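Local coordinates for protein arsenite methyltransferase (Chlamydomonas reinhardtii, PDB 5EVJ) that probably transfers methyl groups from S-adenosyl-L-methionine to trivalent arsenic, yielding mono-, di- and trimethylated arsenic species, at residues L283-G288 with V345-F350; Q289-G295 with T314-V320; T240-Q244 with N323-M327; P191-M195 with G329-L333; V200-L206 with A224-F230. The protein carries 15 engineered substitutions. One frame throughout, in Å; residues are numbered along the deposited sequence.

Overall arrangement
Interactions 3, 4 and 5 reach the mixed seven-stranded sheet of the methyltransferase fold, whereas interactions 1 and 2 lie in the C-terminal part, on small antiparallel pairings. Interactions 4 and 5 share strand 193-202 but sit about 26 Å apart between centres, on opposite sides of the chain's centre. Helix 322-329 and the loop after it supply interactions 3 and 4, whose centres are about 10 Å apart. Along the chain, interaction 2 is nested inside the loops closed by interactions 1, 3 and 4; interaction 5 is nested inside that of interaction 4 and closes before interactions 1, 2 and 3 open. Thus the C-terminal part folds back on the sheet through contacts 3 and 4.

Interaction 1 of 5, residues L283-G288 with V345-F350; sequences LAEDYG and VHYGQF. Engineered in segment 283-288: Ala284 (natural residue Cys).
Asp286 meets Gly348, Tyr347 and Phe350 across a short antiparallel pairing. Its backbone N donates to Gly348 O at 2.8 Å, and Asp286 O receives Tyr347 N, also at 2.8 Å, so both backbone polar atoms of Asp286 are engaged by the other segment. A third backbone bond runs from Phe350 N to the O of Ala284, an engineered residue replacing cysteine, at 3.0 Å. With chi1 at -169°, the Asp286 carboxylate swings to the side where Tyr347 and Phe350 lie. There CG sits 3.9 Å from Tyr347 CB and comes to the edge of the Phe350 ring, carboxylate and ring planes standing at 82°. Its OD1 turns back to accept Gly288 N at 2.8 Å, an Asx turn that fixes the carboxylate's rotation. Replacing Asp286 by an alanine is likely to leave Gly288 N without this acceptor and let the turn relax, with a gap opening beside Tyr347. On the other side of the strands, Tyr287 CE1 approaches His346 ND1 at 3.5 Å, the rings oblique to one another, while Glu285 bends at chi2 to bring OE1 to the edge of the same imidazole, 3.1 Å from CE1 of His346. Tyr287 OH is hydrogen-bonded to Glu281 OE1. Glu285 shares a backbone hydrogen bond with Gly322, and Ala284 and Phe350 both rest on Ala321, placing this pairing beside the link between strand 318-320 and helix 322-329.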
# COMPACT_ATOMS: atom_id res chain seq x y z
N LEU A 283 15.48 -3.99 13.15
CA LEU A 283 16.32 -2.77 13.20
C LEU A 283 16.98 -2.67 11.85
O LEU A 283 17.08 -3.68 11.14
CB LEU A 283 17.42 -2.87 14.29
CG LEU A 283 16.95 -2.83 15.79
CD1 LEU A 283 18.16 -3.15 16.69
CD2 LEU A 283 16.31 -1.52 16.24
N ALA A 284 17.47 -1.47 11.53
CA ALA A 284 18.36 -1.28 10.42
C ALA A 284 19.68 -1.95 10.80
O ALA A 284 20.35 -1.50 11.74
CB ALA A 284 18.55 0.25 10.20
N GLU A 285 20.07 -3.02 10.09
CA GLU A 285 21.24 -3.82 10.40
C GLU A 285 22.22 -3.64 9.27
O GLU A 285 21.82 -3.58 8.08
CB GLU A 285 20.91 -5.33 10.48
CG GLU A 285 19.96 -5.73 11.62
CD GLU A 285 20.59 -5.52 13.02
OE1 GLU A 285 21.80 -5.12 13.12
OE2 GLU A 285 19.89 -5.75 14.05
N ASP A 286 23.50 -3.65 9.59
CA ASP A 286 24.50 -3.22 8.62
C ASP A 286 25.20 -4.41 7.98
O ASP A 286 26.02 -5.02 8.62
CB ASP A 286 25.56 -2.37 9.34
CG ASP A 286 26.54 -1.61 8.34
OD1 ASP A 286 26.58 -1.96 7.10
OD2 ASP A 286 27.21 -0.63 8.82
N TYR A 287 24.94 -4.72 6.73
CA TYR A 287 25.71 -5.76 6.07
C TYR A 287 26.67 -5.17 5.00
O TYR A 287 27.22 -5.92 4.18
CB TYR A 287 24.76 -6.80 5.44
CG TYR A 287 23.84 -7.42 6.43
CD1 TYR A 287 24.27 -8.43 7.26
CD2 TYR A 287 22.52 -6.96 6.56
CE1 TYR A 287 23.41 -8.98 8.21
CE2 TYR A 287 21.67 -7.51 7.48
CZ TYR A 287 22.14 -8.51 8.32
OH TYR A 287 21.30 -9.08 9.24
N GLY A 288 26.91 -3.86 5.05
CA GLY A 288 27.80 -3.21 4.08
C GLY A 288 27.34 -3.22 2.62
O GLY A 288 28.19 -3.17 1.68
N VAL A 345 28.49 -11.05 5.97
CA VAL A 345 29.22 -10.49 7.07
C VAL A 345 28.39 -9.42 7.63
O VAL A 345 27.97 -8.54 6.90
CB VAL A 345 30.64 -9.89 6.71
CG1 VAL A 345 31.26 -9.30 7.99
CG2 VAL A 345 31.59 -10.95 6.06
N HIS A 346 28.16 -9.51 8.94
CA HIS A 346 27.39 -8.50 9.66
C HIS A 346 28.34 -7.51 10.34
O HIS A 346 29.33 -7.92 11.03
CB HIS A 346 26.47 -9.24 10.67
CG HIS A 346 25.70 -8.35 11.59
ND1 HIS A 346 24.64 -7.58 11.17
CD2 HIS A 346 25.80 -8.16 12.92
CE1 HIS A 346 24.16 -6.89 12.20
NE2 HIS A 346 24.85 -7.24 13.27
N TYR A 347 28.00 -6.24 10.23
CA TYR A 347 28.89 -5.18 10.73
C TYR A 347 28.37 -4.47 11.94
O TYR A 347 29.10 -3.66 12.54
CB TYR A 347 29.19 -4.10 9.62
CG TYR A 347 29.95 -4.69 8.45
CD1 TYR A 347 31.35 -4.80 8.47
CD2 TYR A 347 29.26 -5.17 7.34
CE1 TYR A 347 32.03 -5.38 7.39
CE2 TYR A 347 29.91 -5.76 6.25
CZ TYR A 347 31.28 -5.87 6.27
OH TYR A 347 31.87 -6.47 5.17
N GLY A 348 27.10 -4.70 12.29
CA GLY A 348 26.61 -3.97 13.44
C GLY A 348 25.36 -3.27 13.07
O GLY A 348 24.77 -3.53 12.03
N GLN A 349 24.88 -2.43 13.96
CA GLN A 349 23.71 -1.74 13.65
C GLN A 349 24.00 -0.58 12.66
O GLN A 349 25.00 0.12 12.80
CB GLN A 349 23.13 -1.21 14.94
CG GLN A 349 21.77 -0.53 14.75
CD GLN A 349 21.27 -0.01 16.06
OE1 GLN A 349 21.78 -0.42 17.17
NE2 GLN A 349 20.30 0.86 15.99
N PHE A 350 23.12 -0.35 11.68
CA PHE A 350 23.45 0.56 10.59
C PHE A 350 23.17 1.96 11.05
O PHE A 350 22.12 2.20 11.64
CB PHE A 350 22.62 0.15 9.38
CG PHE A 350 22.67 1.13 8.26
CD1 PHE A 350 23.65 1.06 7.33
CD2 PHE A 350 21.72 2.13 8.16
CE1 PHE A 350 23.68 1.94 6.28
CE2 PHE A 350 21.74 3.01 7.10
CZ PHE A 350 22.72 2.90 6.14

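Interaction 2 of 5, residues Q289-G295 with T314-V320; sequences QVAVYKG and TNKPMLV
Val320, Thr314 and Ala291 lose the most surface where 289-295 runs against 314-320, paired as antiparallel strands at 289-293 and 318-320. Ala291 is tied to Met318 twice, its N reaching Met318 O at 2.9 Å and its O receiving Met318 N, both donors lying in the carbonyl planes. Its CB packs on Val320 CG1 at 4.1 Å. The other methyl, CG2, fits between the backbone N and the carbonyl carbon of Val320 and lies against Gln289 O, which also accepts Val320 N at 3.1 Å. Two waters donate to Val320 O and tie it to Gln289, one through the backbone O, the other through the backbone N and OE1. At the far end Thr314 spreads its methyl and hydroxyl over Gly295 CA, OG1 lying 3.6 Å away and bonding Ser301 O. Beside it Asn315 N meets Tyr293 O at 2.8 Å, almost perfectly straight. Direct hydrogen bonds between the two segments are thus all main-chain, with waters adding links, while the side chains that meet here are largely aliphatic.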
# COMPACT_ATOMS: atom_id res chain seq x y z
N GLN A 289 26.01 -3.29 2.40
CA GLN A 289 25.51 -3.31 1.06
C GLN A 289 25.40 -1.90 0.47
O GLN A 289 25.22 -0.89 1.21
CB GLN A 289 24.18 -4.05 0.98
CG GLN A 289 24.25 -5.52 1.36
CD GLN A 289 22.88 -5.99 1.88
OE1 GLN A 289 22.35 -5.46 2.86
NE2 GLN A 289 22.27 -6.89 1.15
N VAL A 290 25.44 -1.85 -0.86
CA VAL A 290 25.17 -0.58 -1.61
C VAL A 290 24.09 -0.81 -2.64
O VAL A 290 24.17 -1.81 -3.35
CB VAL A 290 26.47 -0.18 -2.37
CG1 VAL A 290 26.27 1.02 -3.32
CG2 VAL A 290 27.60 0.05 -1.34
N ALA A 291 23.17 0.15 -2.77
CA ALA A 291 22.08 0.13 -3.76
C ALA A 291 22.23 1.22 -4.86
O ALA A 291 22.66 2.38 -4.58
CB ALA A 291 20.71 0.28 -3.08
N VAL A 292 21.91 0.85 -6.10
CA VAL A 292 21.99 1.81 -7.16
C VAL A 292 20.71 1.61 -7.87
O VAL A 292 20.39 0.46 -8.34
CB VAL A 292 23.20 1.54 -8.13
CG1 VAL A 292 23.40 2.69 -9.15
CG2 VAL A 292 24.48 1.29 -7.37
N TYR A 293 19.94 2.70 -7.89
CA TYR A 293 18.79 2.74 -8.71
C TYR A 293 19.15 3.05 -10.12
O TYR A 293 19.86 4.01 -10.39
CB TYR A 293 17.87 3.73 -8.16
CG TYR A 293 16.72 3.94 -9.08
CD1 TYR A 293 15.84 2.88 -9.37
CD2 TYR A 293 16.45 5.23 -9.60
CE1 TYR A 293 14.74 3.08 -10.20
CE2 TYR A 293 15.33 5.44 -10.43
CZ TYR A 293 14.47 4.36 -10.74
OH TYR A 293 13.36 4.53 -11.56
N LYS A 294 18.70 2.19 -11.04
CA LYS A 294 19.13 2.24 -12.44
C LYS A 294 18.28 3.18 -13.32
O LYS A 294 18.57 3.35 -14.50
CB LYS A 294 19.21 0.80 -13.09
CG LYS A 294 20.39 -0.03 -12.61
CD LYS A 294 20.48 -1.38 -13.35
CE LYS A 294 19.48 -2.33 -12.73
NZ LYS A 294 19.82 -3.76 -12.95
N GLY A 295 17.25 3.79 -12.78
CA GLY A 295 16.54 4.82 -13.53
C GLY A 295 15.40 4.36 -14.42
O GLY A 295 14.80 5.19 -15.14
N THR A 314 19.09 8.28 -9.66
CA THR A 314 19.61 7.42 -10.77
C THR A 314 21.13 7.33 -10.86
O THR A 314 21.79 8.32 -10.94
CB THR A 314 19.01 7.92 -12.07
OG1 THR A 314 17.58 7.87 -11.90
CG2 THR A 314 19.51 7.12 -13.31
N ASN A 315 21.66 6.11 -10.79
CA ASN A 315 23.04 5.78 -10.88
C ASN A 315 23.94 6.29 -9.78
O ASN A 315 25.18 6.16 -9.92
CB ASN A 315 23.55 6.06 -12.28
CG ASN A 315 23.00 5.04 -13.30
OD1 ASN A 315 22.57 5.40 -14.39
ND2 ASN A 315 23.01 3.76 -12.93
N LYS A 316 23.34 6.84 -8.71
CA LYS A 316 24.13 7.29 -7.58
C LYS A 316 24.14 6.22 -6.46
O LYS A 316 23.17 6.02 -5.76
CB LYS A 316 23.59 8.60 -7.00
CG LYS A 316 23.56 9.83 -7.97
CD LYS A 316 24.82 10.02 -8.79
CE LYS A 316 26.06 10.16 -7.90
NZ LYS A 316 26.06 11.43 -7.10
N PRO A 317 25.24 5.55 -6.27
CA PRO A 317 25.19 4.55 -5.22
C PRO A 317 24.94 5.09 -3.80
O PRO A 317 25.36 6.19 -3.44
CB PRO A 317 26.56 3.86 -5.34
CG PRO A 317 27.42 5.03 -5.82
CD PRO A 317 26.57 5.64 -6.92
N MET A 318 24.21 4.32 -2.98
CA MET A 318 23.99 4.69 -1.59
C MET A 318 24.15 3.48 -0.65
O MET A 318 23.72 2.29 -0.96
CB MET A 318 22.63 5.38 -1.49
CG MET A 318 21.95 5.41 -0.12
SD MET A 318 20.14 5.65 -0.34
CE MET A 318 19.47 5.75 1.32
N LEU A 319 24.80 3.75 0.47
CA LEU A 319 24.88 2.75 1.58
C LEU A 319 23.47 2.49 2.12
O LEU A 319 22.68 3.45 2.36
CB LEU A 319 25.84 3.19 2.70
CG LEU A 319 27.32 3.57 2.36
CD1 LEU A 319 28.17 4.09 3.53
CD2 LEU A 319 28.06 2.43 1.75
N VAL A 320 23.17 1.20 2.30
CA VAL A 320 21.88 0.84 2.84
C VAL A 320 21.96 -0.25 3.87
O VAL A 320 22.95 -1.05 3.91
CB VAL A 320 20.89 0.39 1.73
CG1 VAL A 320 20.52 1.57 0.84
CG2 VAL A 320 21.46 -0.79 0.93
O HOH W 1 25.77 -0.34 3.79
O HOH W 2 23.69 -3.57 4.42
O HOH W 3 20.61 5.08 -6.50

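Interaction 3 of 5, residues T240-Q244 with N323-M327; sequences TDPRQ and NTASM
Asp241, in the loop just before strand 243-249, and Arg243, the first residue of that strand, pack against Asn323, Thr324 and Met327 on one side of helix 322-329. One salt bridge is internal to 240-244: Arg243 grips Asp241 OD2 side-on, NE and NH2 each 3.0 Å from that one oxygen. The bend of the arginine at chi2 (-82°) turns its chain so that the guanidinium comes alongside the carboxylate. Arg243 NH1 also forms a salt bridge with Asp307. Hydrogen bonds then cross to the helix. Asn323 ND2 reaches the same OD2 of Asp241 at 2.9 Å, from above the carboxylate plane, making three donors on one oxygen. End-on, Arg243 NH1 and NH2 both meet Thr324 OG1, the former at 3.0 Å and with the hydroxyl in the guanidinium plane. The remaining contact is with a thioether: Met327 SD lies over the centre of one guanidinium face, 3.7 Å from Arg243 CZ, and its methyl CE rests 3.6 Å from Asp241 O. A leucine in place of Arg243 would probably leave the charges of Asp241 and Asp307 without this mate and Thr324 OG1 without its two donors. Asn323 OD1 accepts from Glu281 N. Around this cluster, Arg243 and Thr324 touch His310 of strand 310-313, and Met327 packs on Phe274 of strand 266-274, next to edge strand 243-249.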
# COMPACT_ATOMS: atom_id res chain seq x y z
N THR A 240 7.73 -6.92 9.33
CA THR A 240 8.60 -6.53 10.41
C THR A 240 9.05 -5.09 10.38
O THR A 240 9.51 -4.60 11.40
CB THR A 240 9.76 -7.45 10.43
OG1 THR A 240 9.23 -8.76 10.33
CG2 THR A 240 10.61 -7.30 11.72
N ASP A 241 8.94 -4.41 9.23
CA ASP A 241 9.47 -3.02 9.13
C ASP A 241 8.67 -2.18 8.19
O ASP A 241 9.12 -1.84 7.10
CB ASP A 241 10.94 -3.06 8.80
CG ASP A 241 11.56 -1.65 8.63
OD1 ASP A 241 11.06 -0.64 9.21
OD2 ASP A 241 12.56 -1.52 7.91
N PRO A 242 7.43 -1.86 8.59
CA PRO A 242 6.60 -0.96 7.83
C PRO A 242 7.33 0.33 7.50
O PRO A 242 8.04 0.81 8.32
CB PRO A 242 5.43 -0.63 8.80
CG PRO A 242 5.33 -1.81 9.67
CD PRO A 242 6.81 -2.15 9.90
N ARG A 243 7.11 0.87 6.31
CA ARG A 243 7.77 2.09 5.87
C ARG A 243 6.71 3.03 5.42
O ARG A 243 5.78 2.66 4.72
CB ARG A 243 8.72 1.80 4.71
CG ARG A 243 9.94 0.96 5.06
CD ARG A 243 11.08 1.76 5.69
NE ARG A 243 12.14 0.81 6.06
CZ ARG A 243 13.26 0.65 5.36
NH1 ARG A 243 13.47 1.41 4.31
NH2 ARG A 243 14.17 -0.24 5.73
N GLN A 244 6.86 4.25 5.84
CA GLN A 244 5.93 5.31 5.56
C GLN A 244 6.36 5.97 4.22
O GLN A 244 7.48 6.48 4.07
CB GLN A 244 6.00 6.25 6.78
CG GLN A 244 5.41 7.62 6.52
CD GLN A 244 5.25 8.42 7.80
OE1 GLN A 244 4.76 7.92 8.81
NE2 GLN A 244 5.69 9.68 7.75
N ASN A 323 17.48 -4.23 5.30
CA ASN A 323 16.05 -4.15 5.02
C ASN A 323 15.82 -3.48 3.73
O ASN A 323 15.12 -3.99 2.84
CB ASN A 323 15.25 -3.44 6.14
CG ASN A 323 14.99 -4.34 7.36
OD1 ASN A 323 15.37 -5.53 7.39
ND2 ASN A 323 14.33 -3.77 8.38
N THR A 324 16.37 -2.28 3.64
CA THR A 324 16.24 -1.47 2.47
C THR A 324 16.84 -2.23 1.28
O THR A 324 16.25 -2.20 0.21
CB THR A 324 17.04 -0.15 2.68
OG1 THR A 324 16.33 0.64 3.67
CG2 THR A 324 17.09 0.60 1.34
N ALA A 325 18.00 -2.89 1.45
CA ALA A 325 18.57 -3.66 0.31
C ALA A 325 17.57 -4.75 -0.17
O ALA A 325 17.46 -5.05 -1.35
CB ALA A 325 19.94 -4.28 0.65
N SER A 326 16.85 -5.35 0.77
CA SER A 326 15.86 -6.37 0.46
C SER A 326 14.68 -5.73 -0.26
O SER A 326 14.14 -6.31 -1.22
CB SER A 326 15.35 -7.08 1.78
OG SER A 326 16.34 -7.96 2.30
N MET A 327 14.23 -4.58 0.24
CA MET A 327 13.07 -3.96 -0.34
C MET A 327 13.18 -3.48 -1.81
O MET A 327 12.14 -3.37 -2.52
CB MET A 327 12.62 -2.77 0.51
CG MET A 327 12.24 -3.19 1.95
SD MET A 327 11.79 -1.84 3.08
CE MET A 327 11.50 -2.76 4.61

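Interaction 4 of 5, residues P191-M195 with G329-L333; sequences PGGEM and GESYL. Engineered in segment 329-333: Tyr332 (natural residue Trp).
The Pro-Gly-Gly turn that leads into strand 193-202 of the class I methyltransferase sheet lies against the loop leaving helix 322-329, with Gly192 and Glu194 facing Ser331 and Tyr332. The backbones come very close, with Gly192 CA only 3.7 Å from Ser331 CA. Gly192 has no side chain, and a CB there would press on Glu330 O and Ser331 CA. Its carbonyl O lies 3.2 Å from Ser331 CB and accepts a weak, bent bond from Tyr332 N. The firmer link is made by side chains: OH of Tyr332, an engineered residue that replaces tryptophan, donates to Glu194 OE1 at 2.6 Å, nearly along the C-O axis of the carboxylate; this bond therefore belongs to the engineered protein. Glu194 stretches out fully, CG opposite its backbone N (chi1 -178°), and its carboxylate turns nearly coplanar with the phenol ring, which it meets at the edge. The other oxygen, OE2, is held in a salt bridge to Arg272 NE, so each oxygen of the buried carboxylate has a partner. Ser331 OG accepts Leu333 N at 2.9 Å in an ST turn and bonds Met327 O, tying the loop back to the end of the helix. Arg272 belongs to strand 266-274, which runs antiparallel between strands 193-202 and 243-249, the strand order typical of class I S-adenosylmethionine-dependent methyltransferases.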
# COMPACT_ATOMS: atom_id res chain seq x y z
N PRO A 191 6.45 -14.13 -2.19
CA PRO A 191 7.72 -13.52 -1.77
C PRO A 191 8.13 -12.34 -2.64
O PRO A 191 7.92 -12.34 -3.88
CB PRO A 191 8.73 -14.65 -1.86
CG PRO A 191 7.88 -15.93 -1.86
CD PRO A 191 6.46 -15.61 -2.23
N GLY A 192 8.70 -11.32 -1.98
CA GLY A 192 9.17 -10.11 -2.67
C GLY A 192 8.03 -9.18 -3.04
O GLY A 192 8.25 -8.09 -3.63
N GLY A 193 6.83 -9.54 -2.60
CA GLY A 193 5.66 -8.66 -2.80
C GLY A 193 5.49 -7.61 -1.73
O GLY A 193 6.23 -7.56 -0.75
N GLU A 194 4.46 -6.81 -1.86
CA GLU A 194 4.25 -5.72 -1.01
C GLU A 194 2.72 -5.47 -0.76
O GLU A 194 1.92 -5.49 -1.70
CB GLU A 194 4.86 -4.47 -1.66
CG GLU A 194 4.76 -3.21 -0.81
CD GLU A 194 5.01 -1.90 -1.57
OE1 GLU A 194 5.49 -1.90 -2.73
OE2 GLU A 194 4.76 -0.80 -0.98
N MET A 195 2.37 -5.15 0.47
CA MET A 195 1.12 -4.48 0.75
C MET A 195 1.39 -2.99 0.78
O MET A 195 2.17 -2.55 1.56
CB MET A 195 0.52 -4.93 2.06
CG MET A 195 -0.83 -4.23 2.31
SD MET A 195 -1.69 -5.08 3.68
CE MET A 195 -3.15 -4.02 3.74
N GLY A 329 16.03 -4.56 -3.65
CA GLY A 329 16.75 -5.48 -4.51
C GLY A 329 16.37 -6.94 -4.46
O GLY A 329 17.12 -7.76 -5.00
N GLU A 330 15.30 -7.28 -3.74
CA GLU A 330 14.93 -8.72 -3.54
C GLU A 330 13.44 -8.80 -3.67
O GLU A 330 12.89 -9.82 -3.48
CB GLU A 330 15.32 -9.26 -2.12
CG GLU A 330 16.80 -9.71 -1.92
CD GLU A 330 17.30 -9.55 -0.45
OE1 GLU A 330 16.58 -9.96 0.47
OE2 GLU A 330 18.41 -8.98 -0.17
N SER A 331 12.81 -7.68 -3.95
CA SER A 331 11.40 -7.58 -4.20
C SER A 331 11.09 -7.49 -5.70
O SER A 331 11.95 -7.71 -6.56
CB SER A 331 10.90 -6.30 -3.57
OG SER A 331 11.36 -5.14 -4.33
N TYR A 332 9.87 -7.10 -5.99
CA TYR A 332 9.42 -6.96 -7.38
C TYR A 332 10.09 -5.77 -8.01
O TYR A 332 10.01 -5.61 -9.23
CB TYR A 332 7.91 -6.76 -7.46
CG TYR A 332 7.39 -5.47 -6.88
CD1 TYR A 332 7.06 -5.36 -5.51
CD2 TYR A 332 7.15 -4.35 -7.70
CE1 TYR A 332 6.52 -4.19 -4.98
CE2 TYR A 332 6.65 -3.22 -7.19
CZ TYR A 332 6.35 -3.13 -5.82
OH TYR A 332 5.83 -1.94 -5.35
N LEU A 333 10.73 -4.94 -7.19
CA LEU A 333 11.33 -3.71 -7.71
C LEU A 333 12.73 -4.04 -8.17
O LEU A 333 13.36 -3.20 -8.77
CB LEU A 333 11.45 -2.65 -6.63
CG LEU A 333 10.23 -2.00 -6.03
CD1 LEU A 333 10.54 -1.26 -4.71
CD2 LEU A 333 9.55 -1.08 -7.08

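Interaction 5 of 5, residues V200-L206 with A224-F230; sequences VYVDRRL and ALYNNDF
Val202 and Tyr226 bridge the end of strand 193-202 to the start of helix 227-237, in the beta-alpha-beta crossover that leads on to strand 243-249. Two backbone bonds make the bridge: Val202 N to Leu225 O at 2.8 Å and Asn227 N to Val202 O at 2.8 Å, Tyr226 sitting at the N-cap position. A water joins Val200 O to Leu225 N just beside it. Aliphatic packing adds Val202 CG2 on Ala224 CB at 3.9 Å. The ionic part is a side-on grip of Arg205 on Asp229, NE to OD2 at 2.8 Å and NH2 to OD1 at 3.1 Å. Both oxygens use their syn lone pairs, and guanidinium and carboxylate are nearly coplanar, which holds the arginine head flat; OD1 of Asp229 is also paired with Arg232. Tyr226 sends CE2 over the face of that guanidinium, the ring standing almost perpendicular to it, while its hydroxyl accepts Asn228 ND2 at 2.7 Å. Among the aromatic side chains, Tyr201 CE2 meets Phe230 CG at 3.6 Å, and both rings also meet Tyr271. The Tyr201 hydroxyl oxygen stands over the centre of the Phe230 ring, 3.9 Å above its plane.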
# COMPACT_ATOMS: atom_id res chain seq x y z
N VAL A 200 -6.07 6.17 7.47
CA VAL A 200 -5.95 7.28 8.41
C VAL A 200 -5.43 6.80 9.76
O VAL A 200 -5.88 5.80 10.29
CB VAL A 200 -7.29 8.01 8.54
CG1 VAL A 200 -7.19 9.04 9.65
CG2 VAL A 200 -7.62 8.69 7.23
N TYR A 201 -4.46 7.51 10.30
CA TYR A 201 -3.89 7.17 11.63
C TYR A 201 -3.90 8.38 12.54
O TYR A 201 -4.10 9.53 12.07
CB TYR A 201 -2.44 6.66 11.46
CG TYR A 201 -2.42 5.44 10.57
CD1 TYR A 201 -2.32 5.58 9.17
CD2 TYR A 201 -2.56 4.14 11.09
CE1 TYR A 201 -2.38 4.48 8.33
CE2 TYR A 201 -2.63 3.02 10.24
CZ TYR A 201 -2.53 3.23 8.86
OH TYR A 201 -2.53 2.18 7.99
N VAL A 202 -3.57 8.14 13.83
CA VAL A 202 -3.42 9.21 14.83
C VAL A 202 -2.02 9.24 15.45
O VAL A 202 -1.34 8.21 15.50
CB VAL A 202 -4.43 9.01 15.97
CG1 VAL A 202 -4.62 10.30 16.81
CG2 VAL A 202 -5.75 8.53 15.40
N ASP A 203 -1.61 10.39 15.99
CA ASP A 203 -0.31 10.47 16.60
C ASP A 203 -0.36 9.99 18.04
O ASP A 203 0.67 9.90 18.67
CB ASP A 203 0.30 11.88 16.50
CG ASP A 203 -0.40 12.88 17.46
OD1 ASP A 203 -1.55 12.67 17.87
OD2 ASP A 203 0.21 13.89 17.80
N ARG A 204 -1.54 9.64 18.54
CA ARG A 204 -1.70 9.11 19.91
C ARG A 204 -2.94 8.22 19.97
O ARG A 204 -3.77 8.27 19.07
CB ARG A 204 -1.88 10.32 20.87
CG ARG A 204 -3.20 11.07 20.71
CD ARG A 204 -3.10 12.43 21.36
NE ARG A 204 -2.11 13.27 20.64
CZ ARG A 204 -1.62 14.42 21.11
NH1 ARG A 204 -0.72 15.09 20.37
NH2 ARG A 204 -2.03 14.92 22.32
N ARG A 205 -3.11 7.44 21.02
CA ARG A 205 -4.32 6.62 21.21
C ARG A 205 -5.55 7.44 21.52
O ARG A 205 -5.53 8.27 22.41
CB ARG A 205 -4.15 5.60 22.36
CG ARG A 205 -3.13 4.53 22.02
CD ARG A 205 -2.78 3.63 23.21
NE ARG A 205 -1.60 2.81 22.89
CZ ARG A 205 -0.49 2.70 23.62
NH1 ARG A 205 -0.37 3.26 24.85
NH2 ARG A 205 0.49 1.99 23.15
N LEU A 206 -6.64 7.22 20.80
CA LEU A 206 -7.86 7.92 21.13
C LEU A 206 -8.42 7.40 22.44
O LEU A 206 -8.37 6.19 22.68
CB LEU A 206 -8.90 7.70 20.05
CG LEU A 206 -8.98 8.59 18.81
CD1 LEU A 206 -8.19 9.89 18.91
CD2 LEU A 206 -8.61 7.82 17.54
N ALA A 224 -9.42 4.82 13.79
CA ALA A 224 -8.07 5.13 13.34
C ALA A 224 -7.16 4.87 14.55
O ALA A 224 -7.44 5.35 15.64
CB ALA A 224 -7.97 6.58 12.90
N LEU A 225 -6.12 4.06 14.35
CA LEU A 225 -5.14 3.71 15.37
C LEU A 225 -4.00 4.74 15.52
O LEU A 225 -3.63 5.45 14.56
CB LEU A 225 -4.48 2.35 15.02
CG LEU A 225 -5.21 0.99 15.20
CD1 LEU A 225 -4.26 -0.19 15.12
CD2 LEU A 225 -5.94 0.85 16.53
N TYR A 226 -3.50 4.82 16.75
CA TYR A 226 -2.20 5.35 17.02
C TYR A 226 -1.22 4.71 16.00
O TYR A 226 -1.06 3.48 15.93
CB TYR A 226 -1.85 5.03 18.48
CG TYR A 226 -0.43 5.41 18.86
CD1 TYR A 226 0.27 6.53 18.24
CD2 TYR A 226 0.24 4.67 19.84
CE1 TYR A 226 1.58 6.86 18.63
CE2 TYR A 226 1.56 4.99 20.21
CZ TYR A 226 2.23 6.05 19.64
OH TYR A 226 3.52 6.27 20.14
N ASN A 227 -0.54 5.52 15.20
CA ASN A 227 0.32 4.90 14.21
C ASN A 227 1.27 3.84 14.76
O ASN A 227 1.54 2.85 14.06
CB ASN A 227 1.05 5.93 13.32
CG ASN A 227 2.23 6.56 14.00
OD1 ASN A 227 3.30 6.68 13.41
ND2 ASN A 227 2.06 6.97 15.22
N ASN A 228 1.81 4.01 15.98
CA ASN A 228 2.83 3.06 16.42
C ASN A 228 2.11 1.78 16.82
O ASN A 228 2.71 0.73 16.85
CB ASN A 228 3.69 3.57 17.58
CG ASN A 228 4.76 4.57 17.13
OD1 ASN A 228 5.41 4.33 16.14
ND2 ASN A 228 4.95 5.70 17.90
N ASP A 229 0.84 1.84 17.18
CA ASP A 229 0.13 0.59 17.50
C ASP A 229 -0.14 -0.18 16.20
O ASP A 229 -0.13 -1.38 16.18
CB ASP A 229 -1.20 0.82 18.28
CG ASP A 229 -0.99 1.19 19.71
OD1 ASP A 229 0.11 0.90 20.29
OD2 ASP A 229 -1.93 1.74 20.30
N PHE A 230 -0.38 0.52 15.10
CA PHE A 230 -0.55 -0.14 13.85
C PHE A 230 0.73 -0.88 13.47
O PHE A 230 0.70 -2.08 13.05
CB PHE A 230 -0.98 0.82 12.74
CG PHE A 230 -0.71 0.26 11.38
CD1 PHE A 230 -1.55 -0.72 10.84
CD2 PHE A 230 0.48 0.60 10.71
CE1 PHE A 230 -1.23 -1.28 9.61
CE2 PHE A 230 0.79 0.04 9.46
CZ PHE A 230 -0.06 -0.91 8.94
O HOH W 4 -5.53 3.22 11.74